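Local coordinates for protein iron superoxide dismutase (Trypanosoma cruzi, PDB 2GPC) that catalyses the dismutation of superoxide to oxygen and hydrogen peroxide at a mononuclear iron site, at residues C159-H164 and A175-T180; K52-I57 and A70-H75; P5-G10 and Q22-H27; G92-E97 and K188-Q193. All coordinates share one frame; numbering follows the deposited sequence.

Contact 1: residues C159-H164 and A175-T180. With FE2 (Fe (II) ion), chain C.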
loop_
_atom_site.group_PDB
_atom_site.type_symbol
_atom_site.label_atom_id
_atom_site.label_comp_id
_atom_site.label_asym_id
_atom_site.label_seq_id
_atom_site.Cartn_x
_atom_site.Cartn_y
_atom_site.Cartn_z
ATOM N N CYS A 159 5.710 13.190 -3.483
ATOM C CA CYS A 159 5.174 12.932 -2.160
ATOM C C CYS A 159 4.798 11.465 -2.088
ATOM O O CYS A 159 3.915 11.010 -2.814
ATOM C CB CYS A 159 3.922 13.772 -1.915
ATOM S SG CYS A 159 3.169 13.494 -0.298
ATOM N N ASP A 160 5.486 10.736 -1.222
ATOM C CA ASP A 160 5.229 9.326 -0.969
ATOM C C ASP A 160 3.871 9.197 -0.305
ATOM O O ASP A 160 3.635 9.826 0.718
ATOM C CB ASP A 160 6.303 8.811 -0.009
ATOM C CG ASP A 160 6.314 7.306 0.152
ATOM O OD1 ASP A 160 5.465 6.576 -0.443
ATOM O OD2 ASP A 160 7.176 6.762 0.886
ATOM N N VAL A 161 2.983 8.391 -0.878
ATOM C CA VAL A 161 1.689 8.125 -0.246
ATOM C C VAL A 161 1.481 6.637 0.074
ATOM O O VAL A 161 0.359 6.215 0.375
ATOM C CB VAL A 161 0.481 8.723 -1.041
ATOM C CG1 VAL A 161 0.586 10.242 -1.120
ATOM C CG2 VAL A 161 0.335 8.104 -2.439
ATOM N N TRP A 162 2.566 5.855 0.077
ATOM C CA TRP A 162 2.560 4.566 0.761
ATOM C C TRP A 162 2.174 4.856 2.201
ATOM O O TRP A 162 2.614 5.861 2.772
ATOM C CB TRP A 162 3.942 3.889 0.724
ATOM C CG TRP A 162 4.327 3.230 -0.580
ATOM C CD1 TRP A 162 4.459 3.828 -1.796
ATOM C CD2 TRP A 162 4.679 1.854 -0.774
ATOM N NE1 TRP A 162 4.865 2.915 -2.741
ATOM C CE2 TRP A 162 5.005 1.690 -2.143
ATOM C CE3 TRP A 162 4.756 0.737 0.070
ATOM C CZ2 TRP A 162 5.385 0.461 -2.685
ATOM C CZ3 TRP A 162 5.128 -0.476 -0.465
ATOM C CH2 TRP A 162 5.436 -0.611 -1.836
ATOM N N GLU A 163 1.336 4.002 2.780
ATOM C CA GLU A 163 0.863 4.174 4.142
ATOM C C GLU A 163 1.986 4.294 5.174
ATOM O O GLU A 163 1.842 5.045 6.132
ATOM C CB GLU A 163 -0.130 3.055 4.505
ATOM C CG GLU A 163 -1.418 3.183 3.716
ATOM C CD GLU A 163 -2.454 2.112 4.003
ATOM O OE1 GLU A 163 -2.078 0.932 4.160
ATOM O OE2 GLU A 163 -3.652 2.470 4.037
ATOM N N HIS A 164 3.103 3.594 4.957
ATOM C CA HIS A 164 4.261 3.669 5.850
ATOM C C HIS A 164 4.884 5.072 5.925
ATOM O O HIS A 164 5.577 5.391 6.876
ATOM C CB HIS A 164 5.333 2.624 5.487
ATOM C CG HIS A 164 6.058 2.886 4.196
ATOM N ND1 HIS A 164 6.148 1.942 3.196
ATOM C CD2 HIS A 164 6.764 3.959 3.760
ATOM C CE1 HIS A 164 6.868 2.426 2.196
ATOM N NE2 HIS A 164 7.256 3.647 2.517
ATOM N N ALA A 175 -5.025 12.835 4.198
ATOM C CA ALA A 175 -5.309 14.242 3.887
ATOM C C ALA A 175 -4.501 15.191 4.782
ATOM O O ALA A 175 -3.943 16.169 4.306
ATOM C CB ALA A 175 -6.785 14.535 4.010
ATOM N N ALA A 176 -4.423 14.887 6.072
ATOM C CA ALA A 176 -3.670 15.722 7.010
ATOM C C ALA A 176 -2.173 15.660 6.727
ATOM O O ALA A 176 -1.459 16.656 6.855
ATOM C CB ALA A 176 -3.964 15.321 8.451
ATOM N N TYR A 177 -1.709 14.484 6.325
ATOM C CA TYR A 177 -0.309 14.288 5.969
ATOM C C TYR A 177 0.057 15.120 4.746
ATOM O O TYR A 177 1.135 15.710 4.697
ATOM C CB TYR A 177 -0.049 12.793 5.704
ATOM C CG TYR A 177 1.160 12.484 4.853
ATOM C CD1 TYR A 177 2.457 12.747 5.309
ATOM C CD2 TYR A 177 1.014 11.915 3.590
ATOM C CE1 TYR A 177 3.578 12.455 4.511
ATOM C CE2 TYR A 177 2.119 11.621 2.794
ATOM C CZ TYR A 177 3.402 11.894 3.258
ATOM O OH TYR A 177 4.501 11.576 2.466
ATOM N N VAL A 178 -0.838 15.168 3.760
ATOM C CA VAL A 178 -0.588 15.938 2.544
ATOM C C VAL A 178 -0.600 17.434 2.839
ATOM O O VAL A 178 0.187 18.175 2.261
ATOM C CB VAL A 178 -1.581 15.563 1.413
ATOM C CG1 VAL A 178 -1.508 16.552 0.227
ATOM C CG2 VAL A 178 -1.281 14.161 0.935
ATOM N N GLN A 179 -1.473 17.881 3.740
ATOM C CA GLN A 179 -1.448 19.282 4.172
ATOM C C GLN A 179 -0.078 19.622 4.770
ATOM O O GLN A 179 0.484 20.681 4.495
ATOM C CB GLN A 179 -2.598 19.588 5.152
ATOM C CG GLN A 179 -3.982 19.715 4.447
ATOM C CD GLN A 179 -3.958 20.644 3.211
ATOM O OE1 GLN A 179 -3.724 21.841 3.343
ATOM N NE2 GLN A 179 -4.189 20.087 2.021
ATOM N N THR A 180 0.468 18.697 5.561
ATOM C CA THR A 180 1.808 18.844 6.124
ATOM C C THR A 180 2.886 18.882 5.039
ATOM O O THR A 180 3.826 19.674 5.125
ATOM C CB THR A 180 2.078 17.701 7.125
ATOM O OG1 THR A 180 1.449 18.004 8.373
ATOM C CG2 THR A 180 3.556 17.562 7.462
HETATM FE FE FE2 C . 8.199 5.150 1.444
HETATM O O HOH W 1 7.282 4.257 -0.428
#
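The hydroxyl of Tyr177 donates a short hydrogen bond to the backbone carbonyl of Asp160, OH to O 2.6 Å. The donor lies in the carbonyl plane with a C=O...OH angle of 147°, so the bond uses the peptide oxygen at a favourable direction. Tyr177 carries its ring to this point with CG anti to the backbone N (chi1 158°), and the same hydroxyl is also hydrogen-bonded to Tyr78 OH. Around the ring, Asp160 O and Val161 CG1 sit at the edge, near its plane. Cys159 SG approaches 3.8 Å from Tyr177 CE2, an oblique sulfur-aromatic contact.

The residue gripped by its backbone also binds the metal. Asp160 OD2 meets the iron at 2.0 Å, while Asp160 OD1 accepts from Trp162 N at 3.0 Å, closing an Asx turn, with the donor 45° out of the carboxylate plane. His164 NE2 binds the same iron at 2.1 Å, and a water at 2.3 Å adds to the coordination; that water also makes a weak bond to Asp160 OD1. Tyr177 is thus a second-shell residue behind Asp160. The contact joins the end of strand 153-160 to helix 174-184, with helix 105-118 packing on Cys159 and Val178, and helix 63-80 supplying Tyr78.

Contact 2: residues K52-I57 and A70-H75. With FE2 (Fe (II) ion), chain C.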
loop_
_atom_site.group_PDB
_atom_site.type_symbol
_atom_site.label_atom_id
_atom_site.label_comp_id
_atom_site.label_asym_id
_atom_site.label_seq_id
_atom_site.Cartn_x
_atom_site.Cartn_y
_atom_site.Cartn_z
ATOM N N LYS A 52 25.601 -1.713 -13.076
ATOM C CA LYS A 52 24.546 -0.759 -13.411
ATOM C C LYS A 52 24.337 0.239 -12.276
ATOM O O LYS A 52 24.456 -0.111 -11.108
ATOM C CB LYS A 52 23.235 -1.495 -13.691
ATOM C CG LYS A 52 23.304 -2.449 -14.876
ATOM C CD LYS A 52 21.921 -2.733 -15.421
ATOM C CE LYS A 52 21.975 -3.620 -16.639
ATOM N NZ LYS A 52 20.625 -4.060 -17.044
ATOM N N SER A 53 24.044 1.485 -12.623
ATOM C CA SER A 53 23.637 2.485 -11.640
ATOM C C SER A 53 22.169 2.261 -11.280
ATOM O O SER A 53 21.476 1.477 -11.922
ATOM C CB SER A 53 23.830 3.905 -12.192
ATOM O OG SER A 53 22.906 4.176 -13.231
ATOM N N ILE A 54 21.696 2.955 -10.251
ATOM C CA ILE A 54 20.284 2.903 -9.878
ATOM C C ILE A 54 19.430 3.280 -11.077
ATOM O O ILE A 54 18.468 2.584 -11.396
ATOM C CB ILE A 54 19.999 3.852 -8.681
ATOM C CG1 ILE A 54 20.660 3.319 -7.404
ATOM C CG2 ILE A 54 18.489 4.045 -8.451
ATOM C CD1 ILE A 54 20.135 1.969 -6.945
ATOM N N GLU A 55 19.792 4.369 -11.750
ATOM C CA GLU A 55 19.013 4.857 -12.891
ATOM C C GLU A 55 19.033 3.868 -14.054
ATOM O O GLU A 55 18.010 3.658 -14.698
ATOM C CB GLU A 55 19.489 6.245 -13.327
ATOM C CG GLU A 55 19.046 7.360 -12.382
ATOM C CD GLU A 55 19.339 8.762 -12.910
ATOM O OE1 GLU A 55 19.469 8.939 -14.142
ATOM O OE2 GLU A 55 19.439 9.700 -12.086
ATOM N N GLU A 56 20.180 3.228 -14.289
ATOM C CA GLU A 56 20.318 2.262 -15.373
ATOM C C GLU A 56 19.389 1.080 -15.117
ATOM O O GLU A 56 18.748 0.572 -16.032
ATOM C CB GLU A 56 21.782 1.797 -15.507
ATOM C CG GLU A 56 22.595 2.610 -16.514
ATOM C CD GLU A 56 24.059 2.813 -16.143
ATOM O OE1 GLU A 56 24.680 1.943 -15.486
ATOM O OE2 GLU A 56 24.610 3.860 -16.547
ATOM N N ILE A 57 19.326 0.647 -13.857
ATOM C CA ILE A 57 18.450 -0.445 -13.463
ATOM C C ILE A 57 16.968 -0.087 -13.679
ATOM O O ILE A 57 16.178 -0.915 -14.153
ATOM C CB ILE A 57 18.688 -0.845 -11.976
ATOM C CG1 ILE A 57 20.067 -1.484 -11.785
ATOM C CG2 ILE A 57 17.612 -1.812 -11.518
ATOM C CD1 ILE A 57 20.488 -1.631 -10.326
ATOM N N ALA A 70 13.934 1.435 -8.068
ATOM C CA ALA A 70 12.987 2.542 -8.196
ATOM C C ALA A 70 12.598 3.111 -6.842
ATOM O O ALA A 70 12.462 4.321 -6.699
ATOM C CB ALA A 70 11.762 2.108 -8.952
ATOM N N GLN A 71 12.413 2.247 -5.852
ATOM C CA GLN A 71 12.056 2.706 -4.517
ATOM C C GLN A 71 13.208 3.487 -3.898
ATOM O O GLN A 71 12.985 4.444 -3.179
ATOM C CB GLN A 71 11.642 1.555 -3.603
ATOM C CG GLN A 71 10.244 0.998 -3.891
ATOM C CD GLN A 71 9.137 1.976 -3.561
ATOM O OE1 GLN A 71 8.847 2.861 -4.353
ATOM N NE2 GLN A 71 8.517 1.820 -2.390
ATOM N N ILE A 72 14.436 3.083 -4.197
ATOM C CA ILE A 72 15.611 3.815 -3.743
ATOM C C ILE A 72 15.663 5.222 -4.347
ATOM O O ILE A 72 15.874 6.204 -3.633
ATOM C CB ILE A 72 16.897 3.008 -4.053
ATOM C CG1 ILE A 72 16.970 1.786 -3.126
ATOM C CG2 ILE A 72 18.138 3.868 -3.869
ATOM C CD1 ILE A 72 17.988 0.739 -3.544
ATOM N N PHE A 73 15.487 5.318 -5.660
ATOM C CA PHE A 73 15.454 6.619 -6.334
ATOM C C PHE A 73 14.296 7.485 -5.817
ATOM O O PHE A 73 14.498 8.662 -5.483
ATOM C CB PHE A 73 15.352 6.424 -7.851
ATOM C CG PHE A 73 15.191 7.701 -8.620
ATOM C CD1 PHE A 73 16.298 8.337 -9.183
ATOM C CD2 PHE A 73 13.944 8.280 -8.772
ATOM C CE1 PHE A 73 16.146 9.524 -9.895
ATOM C CE2 PHE A 73 13.785 9.450 -9.477
ATOM C CZ PHE A 73 14.900 10.082 -10.042
ATOM N N ASN A 74 13.096 6.904 -5.732
ATOM C CA ASN A 74 11.896 7.671 -5.353
ATOM C C ASN A 74 12.028 8.236 -3.931
ATOM O O ASN A 74 11.641 9.368 -3.681
ATOM C CB ASN A 74 10.615 6.821 -5.442
ATOM C CG ASN A 74 10.269 6.402 -6.864
ATOM O OD1 ASN A 74 10.746 6.986 -7.819
ATOM N ND2 ASN A 74 9.420 5.375 -6.999
ATOM N N HIS A 75 12.592 7.454 -3.014
ATOM C CA HIS A 75 12.726 7.888 -1.621
ATOM C C HIS A 75 13.740 9.012 -1.501
ATOM O O HIS A 75 13.490 9.995 -0.822
ATOM C CB HIS A 75 13.076 6.713 -0.690
ATOM C CG HIS A 75 11.887 5.890 -0.331
ATOM N ND1 HIS A 75 11.365 4.942 -1.183
ATOM C CD2 HIS A 75 11.070 5.921 0.746
ATOM C CE1 HIS A 75 10.290 4.409 -0.637
ATOM N NE2 HIS A 75 10.090 4.977 0.537
HETATM FE FE FE2 C . 8.199 5.150 1.444
HETATM O O HOH W 1 7.282 4.257 -0.428
#
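A carboxylate oxygen lies at the rim of a phenyl ring here: Glu55 OE2 comes to 4.0 Å from Phe73 CE1, near the ring plane. Carboxylate and ring planes stand 84° apart, and the extended Glu55 chain brings the charge to the positively polarised C-H edge, consistent with a loose electrostatic contact.

Beside it the packing is apolar. Ile54 forks: CG2, anti to the backbone N, rests 4.0 Å from Phe73 CB, while CD1 reaches Ile72 CG2 at 4.1 Å, the two isoleucines crossing at about a right angle. Ile54 opens its helix right after Ser53, whose OG caps it by accepting from Glu56 N at 3.1 Å; Glu56 would complete a capping box, a bond that stays doubtful because its side chain has two conformers.

Further along the second helix, Gln71 O takes both His75 ND1 (2.6 Å) and His75 N (3.0 Å), from opposite faces of its plane. The ND1 bond, in the ring plane, helps to fix the imidazole's rotation, with its NE2 2.1 Å from the iron. The contact packs the start of helix 54-60 against helix 63-80, and helix 21-44 covers both through Leu39, which touches Ile54 and Ile72.

Contact 3: residues P5-G10 and Q22-H27. With FE2 (Fe (II) ion), chain C.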
loop_
_atom_site.group_PDB
_atom_site.type_symbol
_atom_site.label_atom_id
_atom_site.label_comp_id
_atom_site.label_asym_id
_atom_site.label_seq_id
_atom_site.Cartn_x
_atom_site.Cartn_y
_atom_site.Cartn_z
ATOM N N PRO A 5 22.354 8.630 -0.005
ATOM C CA PRO A 5 22.800 9.814 0.728
ATOM C C PRO A 5 22.044 9.935 2.062
ATOM O O PRO A 5 20.935 9.404 2.172
ATOM C CB PRO A 5 22.446 10.980 -0.207
ATOM C CG PRO A 5 22.061 10.374 -1.522
ATOM C CD PRO A 5 21.670 8.974 -1.266
ATOM N N PRO A 6 22.638 10.595 3.056
ATOM C CA PRO A 6 21.926 10.875 4.305
ATOM C C PRO A 6 20.710 11.770 4.050
ATOM O O PRO A 6 20.644 12.465 3.027
ATOM C CB PRO A 6 22.977 11.604 5.181
ATOM C CG PRO A 6 24.121 11.956 4.296
ATOM C CD PRO A 6 24.023 11.102 3.073
ATOM N N LEU A 7 19.752 11.734 4.968
ATOM C CA LEU A 7 18.676 12.721 4.989
ATOM C C LEU A 7 19.302 14.112 4.864
ATOM O O LEU A 7 20.289 14.396 5.545
ATOM C CB LEU A 7 17.865 12.607 6.283
ATOM C CG LEU A 7 16.997 11.354 6.472
ATOM C CD1 LEU A 7 16.447 11.305 7.897
ATOM C CD2 LEU A 7 15.848 11.282 5.465
ATOM N N PRO A 8 18.769 14.980 3.995
ATOM C CA PRO A 8 19.352 16.317 3.847
ATOM C C PRO A 8 19.270 17.150 5.131
ATOM O O PRO A 8 20.131 17.998 5.341
ATOM C CB PRO A 8 18.515 16.950 2.724
ATOM C CG PRO A 8 17.897 15.799 2.002
ATOM C CD PRO A 8 17.611 14.795 3.097
ATOM N N TRP A 9 18.285 16.874 5.986
ATOM C CA TRP A 9 17.974 17.727 7.139
ATOM C C TRP A 9 17.961 16.956 8.479
ATOM O O TRP A 9 17.531 17.483 9.503
ATOM C CB TRP A 9 16.638 18.478 6.891
ATOM C CG TRP A 9 15.753 17.774 5.918
ATOM C CD1 TRP A 9 15.517 18.122 4.616
ATOM C CD2 TRP A 9 15.008 16.567 6.148
ATOM N NE1 TRP A 9 14.681 17.206 4.028
ATOM C CE2 TRP A 9 14.345 16.245 4.948
ATOM C CE3 TRP A 9 14.829 15.730 7.253
ATOM C CZ2 TRP A 9 13.518 15.128 4.820
ATOM C CZ3 TRP A 9 14.002 14.616 7.130
ATOM C CH2 TRP A 9 13.354 14.329 5.923
ATOM N N GLY A 10 18.452 15.717 8.470
ATOM C CA GLY A 10 18.576 14.923 9.679
ATOM C C GLY A 10 17.270 14.288 10.111
ATOM O O GLY A 10 16.194 14.737 9.716
ATOM N N GLN A 22 10.562 9.880 14.813
ATOM C CA GLN A 22 10.235 8.460 14.760
ATOM C C GLN A 22 9.666 8.054 13.389
ATOM O O GLN A 22 10.091 7.050 12.835
ATOM C CB GLN A 22 9.309 8.072 15.927
ATOM C CG GLN A 22 8.775 6.649 15.905
ATOM C CD GLN A 22 9.833 5.581 16.165
ATOM O OE1 GLN A 22 11.025 5.877 16.332
ATOM N NE2 GLN A 22 9.389 4.335 16.223
ATOM N N GLN A 23 8.747 8.849 12.836
ATOM C CA GLN A 23 8.183 8.585 11.504
ATOM C C GLN A 23 9.276 8.578 10.441
ATOM O O GLN A 23 9.304 7.714 9.560
ATOM C CB GLN A 23 7.122 9.639 11.156
ATOM C CG GLN A 23 6.554 9.580 9.752
ATOM C CD GLN A 23 5.719 8.345 9.503
ATOM O OE1 GLN A 23 4.527 8.338 9.781
ATOM N NE2 GLN A 23 6.344 7.293 8.982
ATOM N N VAL A 24 10.159 9.563 10.515
ATOM C CA VAL A 24 11.230 9.706 9.547
ATOM C C VAL A 24 12.252 8.587 9.717
ATOM O O VAL A 24 12.711 8.025 8.734
ATOM C CB VAL A 24 11.905 11.091 9.660
ATOM C CG1 VAL A 24 13.231 11.127 8.892
ATOM C CG2 VAL A 24 10.956 12.173 9.161
ATOM N N THR A 25 12.576 8.250 10.960
ATOM C CA THR A 25 13.574 7.214 11.257
ATOM C C THR A 25 13.173 5.842 10.735
ATOM O O THR A 25 13.974 5.158 10.104
ATOM C CB THR A 25 13.850 7.142 12.777
ATOM O OG1 THR A 25 14.494 8.354 13.192
ATOM C CG2 THR A 25 14.861 6.056 13.107
ATOM N N LEU A 26 11.943 5.430 11.015
ATOM C CA LEU A 26 11.431 4.170 10.489
ATOM C C LEU A 26 11.440 4.198 8.969
ATOM O O LEU A 26 11.899 3.260 8.323
ATOM C CB LEU A 26 10.014 3.890 11.002
ATOM C CG LEU A 26 9.898 3.490 12.471
ATOM C CD1 LEU A 26 8.459 3.638 12.893
ATOM C CD2 LEU A 26 10.396 2.071 12.734
ATOM N N HIS A 27 10.935 5.283 8.395
ATOM C CA HIS A 27 10.833 5.393 6.941
ATOM C C HIS A 27 12.227 5.302 6.272
ATOM O O HIS A 27 12.393 4.581 5.290
ATOM C CB HIS A 27 10.064 6.673 6.574
ATOM C CG HIS A 27 9.519 6.698 5.180
ATOM N ND1 HIS A 27 8.885 7.806 4.663
ATOM C CD2 HIS A 27 9.499 5.759 4.198
ATOM C CE1 HIS A 27 8.501 7.554 3.421
ATOM N NE2 HIS A 27 8.863 6.319 3.114
HETATM FE FE FE2 C . 8.199 5.150 1.444
HETATM O O HOH W 1 7.282 4.257 -0.428
#
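Val24 carries its whole contact with the loop 5-10 on its two methyls. Its CB leans toward the loop but stays beyond direct contact with Leu7. From there CG1, set anti to the backbone N by chi1 166°, enters the angle between two side chains: it is 3.4 Å from Leu7 CD1, tighter than usual for two methyl carbons, and 4.0 Å from Trp9 CZ3. The other branch, CG2, comes within 4.4 Å of Trp9 CZ3, a looser touch.

Leu7 meets CG1 with the end of an extended chain, since CD1 lies anti to CA (chi2 171°). Trp9 offers its indole edge: CG1 lies near the ring plane, beside the six-membered ring. One face of that indole has Pro8 CD 3.9 Å above it, offset toward the rim, and Trp9 NE1 is hydrogen-bonded to Trp79 O, which helps to fix the ring's setting.

One turn after Val24, His27 binds the iron through NE2 at 2.1 Å, so the packed methyls and the ligand belong to the same short run of helix. No hydrogen bond crosses between the two segments; the join is purely apolar. It lays the N-terminal loop along the start of helix 21-44, while helix 63-80 covers the loop, Trp79 packing on Leu7 and Pro8, and helix 167-170 touches Gln23 and Leu26 through Val168.

Contact 4: residues G92-E97 and K188-Q193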
loop_
_atom_site.group_PDB
_atom_site.type_symbol
_atom_site.label_atom_id
_atom_site.label_comp_id
_atom_site.label_asym_id
_atom_site.label_seq_id
_atom_site.Cartn_x
_atom_site.Cartn_y
_atom_site.Cartn_z
ATOM N N GLY A 92 9.561 33.258 -8.679
ATOM C CA GLY A 92 10.492 33.156 -9.787
ATOM C C GLY A 92 10.041 32.205 -10.879
ATOM O O GLY A 92 8.851 32.151 -11.200
ATOM N N LYS A 93 10.988 31.449 -11.432
ATOM C CA LYS A 93 10.747 30.595 -12.594
ATOM C C LYS A 93 9.790 29.447 -12.300
ATOM O O LYS A 93 8.970 29.093 -13.142
ATOM C CB LYS A 93 12.068 30.042 -13.133
ATOM C CG LYS A 93 11.998 29.519 -14.565
ATOM C CD LYS A 93 11.748 30.641 -15.592
ATOM C CE LYS A 93 12.146 30.221 -17.012
ATOM N NZ LYS A 93 11.168 29.273 -17.642
ATOM N N VAL A 94 9.895 28.868 -11.109
ATOM C CA VAL A 94 8.969 27.812 -10.700
ATOM C C VAL A 94 7.520 28.338 -10.677
ATOM O O VAL A 94 6.610 27.680 -11.193
ATOM C CB VAL A 94 9.353 27.220 -9.333
ATOM C CG1 VAL A 94 8.257 26.288 -8.814
ATOM C CG2 VAL A 94 10.657 26.457 -9.450
ATOM N N ALA A 95 7.314 29.513 -10.084
ATOM C CA ALA A 95 6.000 30.144 -10.081
ATOM C C ALA A 95 5.528 30.365 -11.513
ATOM O O ALA A 95 4.393 30.025 -11.844
ATOM C CB ALA A 95 6.019 31.466 -9.322
ATOM N N ASP A 96 6.399 30.914 -12.361
ATOM C CA ASP A 96 6.046 31.213 -13.748
ATOM C C ASP A 96 5.561 29.961 -14.475
ATOM O O ASP A 96 4.547 29.991 -15.177
ATOM C CB ASP A 96 7.244 31.771 -14.535
ATOM C CG ASP A 96 7.661 33.172 -14.103
ATOM O OD1 ASP A 96 6.895 33.884 -13.415
ATOM O OD2 ASP A 96 8.774 33.639 -14.427
ATOM N N GLU A 97 6.311 28.868 -14.327
ATOM C CA GLU A 97 6.028 27.634 -15.057
ATOM C C GLU A 97 4.752 26.979 -14.513
ATOM O O GLU A 97 3.944 26.475 -15.279
ATOM C CB GLU A 97 7.245 26.685 -15.024
ATOM C CG GLU A 97 8.465 27.280 -15.746
ATOM C CD GLU A 97 9.406 26.262 -16.375
ATOM O OE1 GLU A 97 8.972 25.166 -16.784
ATOM O OE2 GLU A 97 10.605 26.580 -16.491
ATOM N N LYS A 188 13.170 25.189 -3.668
ATOM C CA LYS A 188 14.550 25.326 -4.147
ATOM C C LYS A 188 14.964 24.089 -4.954
ATOM O O LYS A 188 15.578 24.205 -6.025
ATOM C CB LYS A 188 15.518 25.559 -2.982
ATOM C CG LYS A 188 15.339 26.910 -2.292
ATOM C CD LYS A 188 15.887 26.937 -0.870
ATOM C CE LYS A 188 17.370 26.585 -0.803
ATOM N NZ LYS A 188 17.614 25.250 -0.166
ATOM N N ASN A 189 14.612 22.905 -4.456
ATOM C CA ASN A 189 14.893 21.673 -5.190
ATOM C C ASN A 189 14.120 21.578 -6.498
ATOM O O ASN A 189 14.674 21.172 -7.513
ATOM C CB ASN A 189 14.615 20.433 -4.343
ATOM C CG ASN A 189 15.268 19.186 -4.916
ATOM O OD1 ASN A 189 14.588 18.259 -5.368
ATOM N ND2 ASN A 189 16.591 19.153 -4.886
ATOM N N VAL A 190 12.851 21.971 -6.477
ATOM C CA VAL A 190 12.035 21.991 -7.686
ATOM C C VAL A 190 12.701 22.872 -8.759
ATOM O O VAL A 190 12.827 22.464 -9.913
ATOM C CB VAL A 190 10.585 22.479 -7.397
ATOM C CG1 VAL A 190 9.761 22.556 -8.679
ATOM C CG2 VAL A 190 9.896 21.568 -6.377
ATOM N N GLU A 191 13.151 24.056 -8.363
ATOM C CA GLU A 191 13.808 24.969 -9.289
ATOM C C GLU A 191 15.056 24.341 -9.910
ATOM O O GLU A 191 15.294 24.505 -11.094
ATOM C CB GLU A 191 14.180 26.273 -8.590
ATOM C CG GLU A 191 14.726 27.329 -9.536
ATOM C CD GLU A 191 14.923 28.679 -8.871
ATOM O OE1 GLU A 191 14.592 28.825 -7.680
ATOM O OE2 GLU A 191 15.422 29.605 -9.546
ATOM N N ARG A 192 15.833 23.618 -9.106
ATOM C CA ARG A 192 17.030 22.911 -9.583
ATOM C C ARG A 192 16.748 21.836 -10.637
ATOM O O ARG A 192 17.608 21.538 -11.469
ATOM C CB ARG A 192 17.748 22.253 -8.402
ATOM C CG ARG A 192 18.612 23.210 -7.578
ATOM C CD ARG A 192 19.491 22.493 -6.546
ATOM N NE ARG A 192 18.698 21.900 -5.465
ATOM C CZ ARG A 192 18.511 22.436 -4.250
ATOM N NH1 ARG A 192 19.057 23.598 -3.904
ATOM N NH2 ARG A 192 17.770 21.789 -3.357
ATOM N N GLN A 193 15.563 21.240 -10.583
ATOM C CA GLN A 193 15.174 20.186 -11.530
ATOM C C GLN A 193 14.598 20.690 -12.860
ATOM O O GLN A 193 14.442 19.898 -13.789
ATOM C CB GLN A 193 14.128 19.259 -10.901
ATOM C CG GLN A 193 14.467 18.728 -9.521
ATOM C CD GLN A 193 15.859 18.163 -9.421
ATOM O OE1 GLN A 193 16.259 17.347 -10.253
ATOM N NE2 GLN A 193 16.603 18.581 -8.393
HETATM O O HOH W 2 13.858 31.692 -10.078
#
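Apolar packing makes the direct contact, and Val94 provides it on the first helix. Its CG2 sits against the backbone of the other helix, 3.5 Å from Glu191 CA and 3.6 Å from Glu191 CB, while CG1 meets Val190 CG1 at 4.0 Å. Both valines have CG1 anti to the backbone N (chi1 171° for Val94, 177° for Val190), and their side chains cross at about a right angle. With Val94 CG2 lodged against the main chain, the two segments come to 5.8 Å between Val94 CA and Glu191 CA.

Water mediates the polar link. Glu191 OE2, at the end of an extended chain, accepts from a water at 2.7 Å, and the same water accepts from Lys93 N at 3.2 Å. A carboxylate thus faces, through one water, an N-H of the first turn of helix 92-102, where the helix dipole would be expected to favour a negative charge.

The ionic interaction stays within one segment: Lys93 NZ and Glu97 OE2, four residues apart, form a salt bridge of 3.0 Å, the nitrogen lying 43° out of the carboxylate plane. Glu97 has a second partner in Lys129, through OE1.

Leu194 closes over Lys93, Val94 and Glu97, and Val190 also packs on Leu156 and Leu157 of strand 153-160. This is helix-helix packing in the C-terminal domain of the iron/manganese superoxide dismutases, in which the last helix joins the domain's first helix and lies against its antiparallel sheet.

How the contacts relate
Contacts 1, 2 and 3 converge on the iron, contributing Asp160 and His164, His75, and His27, although their centres lie about 15 to 22 Å apart. Contact 4 stands off the site and touches none of the others. Contacts 2 and 3 belong to the alpha-hairpin region, contacts 1 and 4 to the C-terminal one, so the metal ties the two together. Contacts 1 and 3 are buried, contact 2 only partly, and contact 4 pairs buried valines with an exposed glutamate. Only contact 1 has a direct hydrogen bond between its segments; contact 3 is purely apolar, contact 2 adds a carboxylate to aliphatic packing, and contact 4 uses a water.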